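Local atomic coordinates of alpha-1,2-mannosidase (Bacteroides thetaiotaomicron, PDB entry 2WW2), a protein that hydrolyses alpha-mannosides with inversion of configuration, as a member of the calcium-dependent glycoside hydrolase family 92. Residues Y112-T115 against Q121-L124. Residues are numbered along the deposited sequence; the frame is centred on the assembly and turned at random.
Sequences YSVT and QTSL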
ATOM      1  N   TYR A 112     -19.907 -36.717   9.240  1.00  7.60           N
ATOM      2  CA  TYR A 112     -20.531 -35.413   9.169  1.00  7.09           C
ATOM      3  C   TYR A 112     -22.003 -35.561   9.541  1.00  7.17           C
ATOM      4  O   TYR A 112     -22.716 -36.400   8.972  1.00  6.54           O
ATOM      5  CB  TYR A 112     -20.401 -34.851   7.748  1.00  7.23           C
ATOM      6  CG  TYR A 112     -21.082 -33.498   7.577  1.00  7.39           C
ATOM      7  CD1 TYR A 112     -20.369 -32.309   7.726  1.00  7.26           C
ATOM      8  CD2 TYR A 112     -22.439 -33.417   7.278  1.00  6.16           C
ATOM      9  CE1 TYR A 112     -20.996 -31.055   7.578  1.00  7.92           C
ATOM     10  CE2 TYR A 112     -23.077 -32.175   7.113  1.00  7.96           C
ATOM     11  CZ  TYR A 112     -22.349 -31.010   7.258  1.00  8.26           C
ATOM     12  OH  TYR A 112     -22.983 -29.805   7.106  1.00  9.45           O
ATOM     13  N   SER A 113     -22.455 -34.766  10.513  1.00  6.88           N
ATOM     14  CA  SER A 113     -23.846 -34.831  10.965  1.00  7.24           C
ATOM     15  C   SER A 113     -24.451 -33.417  10.893  1.00  6.73           C
ATOM     16  O   SER A 113     -23.784 -32.433  11.220  1.00  6.14           O
ATOM     17  CB  SER A 113     -23.909 -35.372  12.400  1.00  7.42           C
ATOM     18  OG  SER A 113     -25.240 -35.357  12.910  1.00  9.17           O
ATOM     19  N   VAL A 114     -25.688 -33.312  10.427  1.00  6.16           N
ATOM     20  CA  VAL A 114     -26.376 -32.017  10.405  1.00  6.29           C
ATOM     21  C   VAL A 114     -27.859 -32.241  10.678  1.00  6.33           C
ATOM     22  O   VAL A 114     -28.426 -33.273  10.284  1.00  5.90           O
ATOM     23  CB  VAL A 114     -26.143 -31.276   9.069  1.00  6.01           C
ATOM     24  CG1 VAL A 114     -26.774 -32.063   7.905  1.00  7.25           C
ATOM     25  CG2 VAL A 114     -26.688 -29.844   9.114  1.00  5.55           C
ATOM     26  N   THR A 115     -28.479 -31.303  11.386  1.00  6.73           N
ATOM     27  CA  THR A 115     -29.927 -31.327  11.577  1.00  7.35           C
ATOM     28  C   THR A 115     -30.473 -30.069  10.937  1.00  8.37           C
ATOM     29  O   THR A 115     -30.025 -28.944  11.239  1.00  8.17           O
ATOM     30  CB  THR A 115     -30.279 -31.363  13.064  1.00  8.19           C
ATOM     31  OG1 THR A 115     -29.638 -32.499  13.649  1.00  8.32           O
ATOM     32  CG2 THR A 115     -31.805 -31.441  13.288  1.00  7.86           C
ATOM     33  N   GLN A 121     -32.696 -35.023  10.682  1.00  7.67           N
ATOM     34  CA  GLN A 121     -31.285 -35.180  11.026  1.00  8.54           C
ATOM     35  C   GLN A 121     -30.673 -36.238  10.138  1.00  8.67           C
ATOM     36  O   GLN A 121     -31.321 -37.232   9.813  1.00  9.61           O
ATOM     37  CB  GLN A 121     -31.118 -35.561  12.505  1.00  8.34           C
ATOM     38  CG  GLN A 121     -29.637 -35.742  12.947  1.00 11.40           C
ATOM     39  CD  GLN A 121     -29.101 -37.139  12.693  1.00 13.30           C
ATOM     40  OE1 GLN A 121     -29.858 -38.106  12.610  1.00 16.86           O
ATOM     41  NE2 GLN A 121     -27.783 -37.257  12.574  1.00 15.80           N
ATOM     42  N   THR A 122     -29.433 -36.031   9.726  1.00  9.44           N
ATOM     43  CA  THR A 122     -28.728 -37.056   8.962  1.00  9.98           C
ATOM     44  C   THR A 122     -27.242 -37.032   9.290  1.00  9.84           C
ATOM     45  O   THR A 122     -26.694 -35.981   9.636  1.00  8.92           O
ATOM     46  CB  THR A 122     -28.972 -36.898   7.437  1.00 10.84           C
ATOM     47  OG1 THR A 122     -28.373 -38.000   6.739  1.00 13.24           O
ATOM     48  CG2 THR A 122     -28.387 -35.618   6.917  1.00 10.79           C
ATOM     49  N   SER A 123     -26.604 -38.199   9.259  1.00  9.56           N
ATOM     50  CA  SER A 123     -25.149 -38.225   9.282  1.00  9.57           C
ATOM     51  C   SER A 123     -24.615 -39.284   8.328  1.00  8.77           C
ATOM     52  O   SER A 123     -25.342 -40.212   7.914  1.00  9.13           O
ATOM     53  CB  SER A 123     -24.581 -38.384  10.695  1.00  9.55           C
ATOM     54  OG  SER A 123     -24.604 -39.726  11.148  1.00 10.93           O
ATOM     55  N   LEU A 124     -23.363 -39.111   7.935  1.00  7.94           N
ATOM     56  CA  LEU A 124     -22.731 -40.047   7.030  1.00  8.37           C
ATOM     57  C   LEU A 124     -21.275 -40.239   7.430  1.00  8.33           C
ATOM     58  O   LEU A 124     -20.620 -39.314   7.908  1.00  7.96           O
ATOM     59  CB  LEU A 124     -22.813 -39.531   5.587  1.00  8.83           C
ATOM     60  CG  LEU A 124     -22.164 -38.182   5.277  1.00 11.55           C
ATOM     61  CD1 LEU A 124     -21.685 -38.187   3.861  1.00 12.71           C
ATOM     62  CD2 LEU A 124     -23.117 -37.012   5.493  1.00 13.97           C
TER
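Gln-121 sets CG anti to its own backbone N (chi1 -180°) and then bends at chi2 (-86°), which brings its amide within hydrogen-bonding distance of Ser-113, whose OG is likewise anti to N. Gln-121 NE2 donates to Ser-113 OG at 3.2 Å, with the hydroxyl oxygen only 4° out of the amide plane. This bond runs diagonally between neighbouring non-hydrogen-bonded pairs, Ser-113 with Ser-123 and Thr-115 with Gln-121. On the same face Thr-115 OG1 rests against the aliphatic part of the glutamine, 3.3 Å from Gln-121 CG, while Ser-113 CB meets Ser-123 CB at 3.5 Å. The opposite face is mainly apolar: Val-114 CG1 lies alongside Thr-122 CG2 at 4.0 Å, and Leu-124 CD2 approaches Tyr-112 CD2 obliquely at 4.1 Å, where Phe-64 touches both residues. Backbone bonds in both directions join Tyr-112 with Leu-124 and Val-114 with Thr-122, making an antiparallel beta hairpin of the family 92 N-terminal domain, flanked by strands 98-108 and 130-136. Glu-134 OE2 hydrogen-bonds both Gln-121 NE2 and Ser-123 OG, while Tyr-112 OH bonds Glu-105, a ligand of a bound sodium ion. Gripped by two acceptors, the glutamine amide should be restricted in its rotation, and it ties three successive strands together through side chains as well as backbone.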